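PDB 3HV0: tryptophanyl-tRNA synthetase from Cryptosporidium parvum Iowa II, which probably attaches L-tryptophan to tRNA(Trp) at the expense of ATP, as a class I aminoacyl-tRNA synthetase, this chain being its catalytic and C-terminal part. Local coordinates for residues C28-K33 against F56-D61; L88-L93 against S274-N279. All coordinates share one frame; numbering follows the deposited sequence.

Contact 1: residues C28-K33 against F56-D61; sequences CKLITK and FLSHRD
Lys29 and His59 form an antiparallel hydrogen-bonded pair, with Lys29 N giving to His59 O at 3.1 Å and His59 N returning to Lys29 O at 2.9 Å. The second acceptor is gripped twice: the hydroxyl of Ser58, swung away from its own backbone N (chi1 -151°), reaches Lys29 O at 3.3 Å from well above the carbonyl plane. Beside Lys29, the His59 side chain, held between its backbone N and carbonyl carbon (chi1 73°), brings NE2 to 3.3 Å from Lys29 CB, while ND1 accepts from the backbone N of Phe62. Ser58 OG rests on Cys28 CB, and Cys28 SG lies over one face of the Arg60 guanidinium, whose firm partner is Asp231.

Packing is close at the other end too. Ile31 N binds Leu57 O at 2.9 Å, and Ile31 CD1 folds back over the Phe56–Ser58 backbone, 3.3 Å from Phe56 O.

The solvent side is looser. Lys29 carries its bent chain outward past the imidazole, and the side chain of exposed Leu30 meets mainly Leu57 O.

Within this chain, strand 29-30 is an outermost strand of the mixed sheet, and antiparallel pairings join it and 56-60 to the parallel Rossmann-type core of class I synthetases. The classic bulge at Leu57 and Ser58 faces His253 of strand 250-254. Helix 22-25 packs on Leu30, Leu57 and Ser58, while helix 33-43 meets Ile31 and His59.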
ATOM      1  N   CYS A  28       3.877   3.406  29.408  1.00 14.12           N
ATOM      2  CA  CYS A  28       2.939   2.343  29.759  1.00 13.82           C
ATOM      3  C   CYS A  28       2.555   2.438  31.221  1.00 13.15           C
ATOM      4  O   CYS A  28       3.134   3.213  31.968  1.00 13.30           O
ATOM      5  CB  CYS A  28       3.536   0.964  29.464  1.00 13.85           C
ATOM      6  SG  CYS A  28       4.230   0.805  27.792  1.00 14.10           S
ATOM      7  N   LYS A  29       1.552   1.661  31.604  1.00 12.58           N
ATOM      8  CA  LYS A  29       1.140   1.519  32.995  1.00 12.29           C
ATOM      9  C   LYS A  29       1.178   0.035  33.345  1.00 11.68           C
ATOM     10  O   LYS A  29       0.878  -0.805  32.510  1.00 11.77           O
ATOM     11  CB  LYS A  29      -0.282   2.060  33.190  1.00 12.41           C
ATOM     12  CG  LYS A  29      -0.355   3.493  33.691  1.00 13.29           C
ATOM     13  CD  LYS A  29      -1.564   4.244  33.129  1.00 14.23           C
ATOM     14  CE  LYS A  29      -1.528   5.741  33.503  1.00 14.77           C
ATOM     15  NZ  LYS A  29      -2.036   6.633  32.401  1.00 14.56           N
ATOM     16  N   LEU A  30       1.549  -0.286  34.575  1.00 10.86           N
ATOM     17  CA  LEU A  30       1.434  -1.651  35.051  1.00 10.13           C
ATOM     18  C   LEU A  30      -0.012  -1.966  35.420  1.00 10.03           C
ATOM     19  O   LEU A  30      -0.753  -1.115  35.909  1.00 10.05           O
ATOM     20  CB  LEU A  30       2.367  -1.907  36.226  1.00  9.79           C
ATOM     21  CG  LEU A  30       3.704  -2.546  35.860  1.00  9.33           C
ATOM     22  CD1 LEU A  30       4.368  -1.836  34.701  1.00  8.38           C
ATOM     23  CD2 LEU A  30       4.616  -2.585  37.078  1.00  8.31           C
ATOM     24  N   ILE A  31      -0.397  -3.211  35.174  1.00 10.09           N
ATOM     25  CA  ILE A  31      -1.754  -3.684  35.365  1.00  9.88           C
ATOM     26  C   ILE A  31      -1.952  -3.864  36.868  1.00 10.25           C
ATOM     27  O   ILE A  31      -1.157  -4.531  37.530  1.00 10.43           O
ATOM     28  CB  ILE A  31      -1.984  -5.002  34.572  1.00  9.56           C
ATOM     29  CG1 ILE A  31      -1.827  -4.761  33.057  1.00  9.67           C
ATOM     30  CG2 ILE A  31      -3.357  -5.566  34.835  1.00  9.46           C
ATOM     31  CD1 ILE A  31      -1.837  -6.018  32.213  1.00  7.71           C
ATOM     32  N   THR A  32      -2.987  -3.238  37.410  1.00 10.53           N
ATOM     33  CA  THR A  32      -3.180  -3.195  38.851  1.00 10.82           C
ATOM     34  C   THR A  32      -4.179  -4.243  39.311  1.00 11.34           C
ATOM     35  O   THR A  32      -5.064  -4.637  38.573  1.00 11.00           O
ATOM     36  CB  THR A  32      -3.672  -1.803  39.296  1.00 10.81           C
ATOM     37  OG1 THR A  32      -4.933  -1.512  38.686  1.00 10.71           O
ATOM     38  CG2 THR A  32      -2.680  -0.733  38.901  1.00 10.48           C
ATOM     39  N   LYS A  33      -4.037  -4.689  40.551  1.00 12.81           N
ATOM     40  CA  LYS A  33      -4.991  -5.631  41.121  1.00 13.63           C
ATOM     41  C   LYS A  33      -6.392  -5.059  41.014  1.00 14.17           C
ATOM     42  O   LYS A  33      -7.317  -5.760  40.613  1.00 14.31           O
ATOM     43  CB  LYS A  33      -4.647  -5.995  42.567  1.00 13.73           C
ATOM     44  CG  LYS A  33      -3.828  -7.289  42.681  1.00 14.58           C
ATOM     45  CD  LYS A  33      -3.952  -7.933  44.046  1.00 15.50           C
ATOM     46  CE  LYS A  33      -3.499  -9.390  44.023  1.00 16.51           C
ATOM     47  NZ  LYS A  33      -2.030  -9.534  43.852  1.00 17.21           N
ATOM     48  N   PHE A  56       1.176 -10.850  31.083  1.00 24.76           N
ATOM     49  CA  PHE A  56       0.620  -9.601  30.586  1.00 25.13           C
ATOM     50  C   PHE A  56       0.682  -8.651  31.764  1.00 25.43           C
ATOM     51  O   PHE A  56      -0.118  -8.760  32.708  1.00 25.73           O
ATOM     52  CB  PHE A  56      -0.818  -9.766  30.075  1.00 25.11           C
ATOM     53  CG  PHE A  56      -0.899 -10.223  28.654  1.00 25.55           C
ATOM     54  CD1 PHE A  56      -0.895 -11.575  28.341  1.00 25.95           C
ATOM     55  CD2 PHE A  56      -0.924  -9.302  27.617  1.00 25.69           C
ATOM     56  CE1 PHE A  56      -0.942 -11.991  27.011  1.00 26.29           C
ATOM     57  CE2 PHE A  56      -0.979  -9.712  26.299  1.00 26.07           C
ATOM     58  CZ  PHE A  56      -0.996 -11.059  25.995  1.00 26.02           C
ATOM     59  N   LEU A  57       1.667  -7.756  31.732  1.00 25.40           N
ATOM     60  CA  LEU A  57       1.970  -6.894  32.876  1.00 25.61           C
ATOM     61  C   LEU A  57       1.621  -5.423  32.667  1.00 25.66           C
ATOM     62  O   LEU A  57       1.592  -4.664  33.622  1.00 25.31           O
ATOM     63  CB  LEU A  57       3.447  -6.999  33.250  1.00 25.75           C
ATOM     64  CG  LEU A  57       4.561  -6.893  32.201  1.00 26.26           C
ATOM     65  CD1 LEU A  57       4.135  -6.315  30.874  1.00 26.39           C
ATOM     66  CD2 LEU A  57       5.728  -6.100  32.733  1.00 26.84           C
ATOM     67  N   SER A  58       1.332  -5.042  31.424  1.00 25.82           N
ATOM     68  CA  SER A  58       1.371  -3.652  31.018  1.00 25.65           C
ATOM     69  C   SER A  58       0.184  -3.300  30.123  1.00 25.26           C
ATOM     70  O   SER A  58      -0.382  -4.182  29.480  1.00 25.05           O
ATOM     71  CB  SER A  58       2.687  -3.405  30.284  1.00 25.64           C
ATOM     72  OG  SER A  58       3.092  -2.071  30.434  1.00 27.65           O
ATOM     73  N   HIS A  59      -0.195  -2.017  30.096  1.00 24.76           N
ATOM     74  CA  HIS A  59      -1.299  -1.556  29.252  1.00 24.45           C
ATOM     75  C   HIS A  59      -1.251  -0.067  28.891  1.00 24.58           C
ATOM     76  O   HIS A  59      -0.535   0.715  29.498  1.00 24.81           O
ATOM     77  CB  HIS A  59      -2.623  -1.850  29.928  1.00 24.06           C
ATOM     78  CG  HIS A  59      -2.914  -0.955  31.093  1.00 24.58           C
ATOM     79  ND1 HIS A  59      -3.880   0.028  31.054  1.00 23.61           N
ATOM     80  CD2 HIS A  59      -2.346  -0.875  32.319  1.00 23.15           C
ATOM     81  CE1 HIS A  59      -3.903   0.660  32.213  1.00 23.53           C
ATOM     82  NE2 HIS A  59      -2.980   0.134  32.993  1.00 23.29           N
ATOM     83  N   ARG A  60      -2.019   0.291  27.869  1.00 24.84           N
ATOM     84  CA  ARG A  60      -2.408   1.669  27.571  1.00 24.54           C
ATOM     85  C   ARG A  60      -3.924   1.729  27.450  1.00 24.32           C
ATOM     86  O   ARG A  60      -4.508   1.078  26.595  1.00 23.48           O
ATOM     87  CB  ARG A  60      -1.795   2.126  26.253  1.00 24.76           C
ATOM     88  CG  ARG A  60      -0.305   2.024  26.236  1.00 25.49           C
ATOM     89  CD  ARG A  60       0.335   2.685  25.019  1.00 25.72           C
ATOM     90  NE  ARG A  60       1.491   3.461  25.471  1.00 27.54           N
ATOM     91  CZ  ARG A  60       2.663   3.546  24.852  1.00 28.69           C
ATOM     92  NH1 ARG A  60       2.878   2.912  23.708  1.00 31.70           N
ATOM     93  NH2 ARG A  60       3.626   4.285  25.381  1.00 28.23           N
ATOM     94  N   ASP A  61      -4.553   2.494  28.333  1.00 24.73           N
ATOM     95  CA  ASP A  61      -5.999   2.740  28.317  1.00 24.95           C
ATOM     96  C   ASP A  61      -6.831   1.468  28.266  1.00 25.00           C
ATOM     97  O   ASP A  61      -7.899   1.459  27.642  1.00 25.55           O
ATOM     98  CB  ASP A  61      -6.391   3.668  27.152  1.00 25.13           C
ATOM     99  CG  ASP A  61      -5.872   5.091  27.323  1.00 25.27           C
ATOM    100  OD1 ASP A  61      -5.409   5.471  28.410  1.00 25.86           O
ATOM    101  OD2 ASP A  61      -5.927   5.848  26.348  1.00 27.09           O
TER

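Contact 2: residues L88-L93 against S274-N279; sequences LHVGHL and SSIFVN
His89 and Phe277 run side by side and point the same way, their ring planes inclined at 48° with centroids 4.8 Å apart, an oblique pairing. Ser275 brings its hydroxyl over one face of the imidazole, toward the rim, with OG 3.1 Å from His89 CD2. With CG beside the backbone N (chi1 -53°), the imidazole offers that face to Ser275 OG and an edge to Phe277 CZ.

The backbones are joined by two bonds, Val90 N to Ile276 O at 2.9 Å and Val278 N to Leu88 O at 3.1 Å, the latter with an N-H...O angle of 164°. Residues 89-92 read His-Val-Gly-His, the HIGH signature, which in class I synthetases helps bind ATP, probably here too; they lead into helix 93-106 through a type I turn from Val90 to Leu93. Segment 274-279 follows the KMSKS-type loop, so the contact brings the two signature regions together.

On the apolar side, Val90 and Ile276 point the same way; their mutual closeness is doubtful in the model, but both pack against Leu355 of helix 344-367. Leu93 crosses Val278 at a slant, CD1 to CG1 3.5 Å, and Val278 reaches His362 of the same helix.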
ATOM      1  N   LEU A  88       4.099 -21.881  14.106  1.00 28.90           N
ATOM      2  CA  LEU A  88       4.235 -20.933  15.208  1.00 28.60           C
ATOM      3  C   LEU A  88       5.107 -21.535  16.304  1.00 28.56           C
ATOM      4  O   LEU A  88       5.014 -22.737  16.573  1.00 28.39           O
ATOM      5  CB  LEU A  88       2.861 -20.563  15.772  1.00 28.18           C
ATOM      6  CG  LEU A  88       2.208 -19.314  15.135  1.00 28.49           C
ATOM      7  CD1 LEU A  88       2.169 -19.373  13.599  1.00 27.73           C
ATOM      8  CD2 LEU A  88       0.812 -19.087  15.708  1.00 26.20           C
ATOM      9  N   HIS A  89       5.962 -20.707  16.923  1.00 28.86           N
ATOM     10  CA  HIS A  89       6.675 -21.123  18.148  1.00 28.98           C
ATOM     11  C   HIS A  89       5.633 -21.202  19.254  1.00 28.70           C
ATOM     12  O   HIS A  89       4.541 -20.630  19.142  1.00 29.19           O
ATOM     13  CB  HIS A  89       7.768 -20.138  18.581  1.00 29.40           C
ATOM     14  CG  HIS A  89       8.761 -19.799  17.508  1.00 31.46           C
ATOM     15  ND1 HIS A  89       9.101 -18.500  17.191  1.00 34.43           N
ATOM     16  CD2 HIS A  89       9.501 -20.586  16.693  1.00 34.39           C
ATOM     17  CE1 HIS A  89      10.004 -18.501  16.223  1.00 35.51           C
ATOM     18  NE2 HIS A  89      10.264 -19.755  15.901  1.00 35.55           N
ATOM     19  N   VAL A  90       5.960 -21.896  20.332  1.00 28.23           N
ATOM     20  CA  VAL A  90       5.063 -21.946  21.474  1.00 27.80           C
ATOM     21  C   VAL A  90       4.985 -20.567  22.138  1.00 27.93           C
ATOM     22  O   VAL A  90       3.966 -20.227  22.762  1.00 27.78           O
ATOM     23  CB  VAL A  90       5.492 -23.038  22.477  1.00 27.73           C
ATOM     24  CG1 VAL A  90       4.510 -23.148  23.626  1.00 26.82           C
ATOM     25  CG2 VAL A  90       5.583 -24.381  21.769  1.00 26.92           C
ATOM     26  N   GLY A  91       6.046 -19.769  21.969  1.00 27.84           N
ATOM     27  CA  GLY A  91       6.095 -18.416  22.520  1.00 28.03           C
ATOM     28  C   GLY A  91       5.022 -17.559  21.890  1.00 28.33           C
ATOM     29  O   GLY A  91       4.390 -16.742  22.553  1.00 28.47           O
ATOM     30  N   HIS A  92       4.808 -17.778  20.593  1.00 28.80           N
ATOM     31  CA  HIS A  92       3.795 -17.055  19.824  1.00 28.99           C
ATOM     32  C   HIS A  92       2.386 -17.401  20.201  1.00 28.72           C
ATOM     33  O   HIS A  92       1.483 -16.706  19.803  1.00 29.38           O
ATOM     34  CB  HIS A  92       3.973 -17.305  18.330  1.00 29.09           C
ATOM     35  CG  HIS A  92       5.169 -16.625  17.745  1.00 30.40           C
ATOM     36  ND1 HIS A  92       6.166 -17.304  17.074  1.00 33.11           N
ATOM     37  CD2 HIS A  92       5.528 -15.320  17.736  1.00 31.64           C
ATOM     38  CE1 HIS A  92       7.087 -16.441  16.674  1.00 32.95           C
ATOM     39  NE2 HIS A  92       6.727 -15.233  17.070  1.00 33.10           N
ATOM     40  N   LEU A  93       2.185 -18.476  20.946  1.00 29.06           N
ATOM     41  CA  LEU A  93       0.848 -18.814  21.431  1.00 29.16           C
ATOM     42  C   LEU A  93       0.443 -18.007  22.659  1.00 28.76           C
ATOM     43  O   LEU A  93      -0.713 -18.050  23.075  1.00 28.99           O
ATOM     44  CB  LEU A  93       0.772 -20.301  21.781  1.00 29.73           C
ATOM     45  CG  LEU A  93       0.692 -21.314  20.640  1.00 30.37           C
ATOM     46  CD1 LEU A  93       0.695 -22.707  21.272  1.00 30.52           C
ATOM     47  CD2 LEU A  93      -0.560 -21.109  19.788  1.00 30.24           C
ATOM     48  N   SER A 274      16.714 -22.835  16.234  1.00 27.60           N
ATOM     49  CA  SER A 274      15.624 -23.732  16.618  1.00 27.53           C
ATOM     50  C   SER A 274      15.090 -23.480  18.031  1.00 27.37           C
ATOM     51  O   SER A 274      15.812 -23.640  19.022  1.00 27.07           O
ATOM     52  CB  SER A 274      16.085 -25.185  16.521  1.00 27.53           C
ATOM     53  OG  SER A 274      16.449 -25.521  15.199  1.00 27.94           O
ATOM     54  N   SER A 275      13.822 -23.083  18.098  1.00 27.26           N
ATOM     55  CA  SER A 275      13.055 -23.092  19.344  1.00 26.85           C
ATOM     56  C   SER A 275      11.824 -23.987  19.168  1.00 26.24           C
ATOM     57  O   SER A 275      11.593 -24.546  18.088  1.00 26.29           O
ATOM     58  CB  SER A 275      12.627 -21.675  19.710  1.00 26.90           C
ATOM     59  OG  SER A 275      11.813 -21.129  18.683  1.00 27.44           O
ATOM     60  N   ILE A 276      11.026 -24.098  20.223  1.00 25.40           N
ATOM     61  CA  ILE A 276       9.941 -25.088  20.297  1.00 25.02           C
ATOM     62  C   ILE A 276       8.732 -24.719  19.389  1.00 24.43           C
ATOM     63  O   ILE A 276       8.043 -23.714  19.625  1.00 24.24           O
ATOM     64  CB  ILE A 276       9.487 -25.248  21.781  1.00 24.88           C
ATOM     65  CG1 ILE A 276       9.474 -26.688  22.223  1.00 25.56           C
ATOM     66  CG2 ILE A 276       8.112 -24.733  21.990  1.00 26.42           C
ATOM     67  CD1 ILE A 276      10.863 -27.313  22.223  1.00 26.82           C
ATOM     68  N   PHE A 277       8.486 -25.504  18.341  1.00 23.62           N
ATOM     69  CA  PHE A 277       7.326 -25.262  17.482  1.00 23.34           C
ATOM     70  C   PHE A 277       6.120 -26.105  17.910  1.00 22.81           C
ATOM     71  O   PHE A 277       6.270 -27.182  18.479  1.00 22.34           O
ATOM     72  CB  PHE A 277       7.656 -25.539  16.019  1.00 23.36           C
ATOM     73  CG  PHE A 277       8.751 -24.674  15.460  1.00 24.23           C
ATOM     74  CD1 PHE A 277       8.459 -23.455  14.855  1.00 24.39           C
ATOM     75  CD2 PHE A 277      10.071 -25.092  15.502  1.00 25.04           C
ATOM     76  CE1 PHE A 277       9.476 -22.663  14.309  1.00 24.41           C
ATOM     77  CE2 PHE A 277      11.091 -24.306  14.966  1.00 24.85           C
ATOM     78  CZ  PHE A 277      10.793 -23.088  14.375  1.00 24.52           C
ATOM     79  N   VAL A 278       4.914 -25.617  17.622  1.00 22.38           N
ATOM     80  CA  VAL A 278       3.697 -26.356  18.000  1.00 22.11           C
ATOM     81  C   VAL A 278       3.529 -27.680  17.261  1.00 22.04           C
ATOM     82  O   VAL A 278       2.763 -28.524  17.715  1.00 22.35           O
ATOM     83  CB  VAL A 278       2.408 -25.523  17.802  1.00 21.95           C
ATOM     84  CG1 VAL A 278       2.418 -24.300  18.704  1.00 21.07           C
ATOM     85  CG2 VAL A 278       2.245 -25.135  16.356  1.00 22.12           C
ATOM     86  N   ASN A 279       4.223 -27.858  16.133  1.00 21.95           N
ATOM     87  CA  ASN A 279       4.209 -29.135  15.406  1.00 21.91           C
ATOM     88  C   ASN A 279       5.432 -30.026  15.672  1.00 21.84           C
ATOM     89  O   ASN A 279       5.686 -30.969  14.921  1.00 21.72           O
ATOM     90  CB  ASN A 279       4.063 -28.894  13.907  1.00 22.13           C
ATOM     91  CG  ASN A 279       5.301 -28.283  13.283  1.00 22.60           C
ATOM     92  OD1 ASN A 279       6.090 -27.617  13.949  1.00 24.09           O
ATOM     93  ND2 ASN A 279       5.467 -28.496  11.988  1.00 22.02           N
TER

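In the fold
After helix 22-25, the chain lays down strand 29-30, passes through helices 33-43 and 49-52, and returns as strand 56-60, so contact 1 closes a short, helical loop at one margin of the sheet. Contact 2 opens only afterwards, beyond strand 76-81, and closes a far longer loop of 180 residues that takes in all four later strands. The two loops therefore follow in series and neither nest nor cross. Contact 1 ties the N-terminal part to the sheet; contact 2 joins the loop leading into helix 93-106 to the loop before helix 282-292. Their centres lie about 26 Å apart, on opposite sides of the chain's centre.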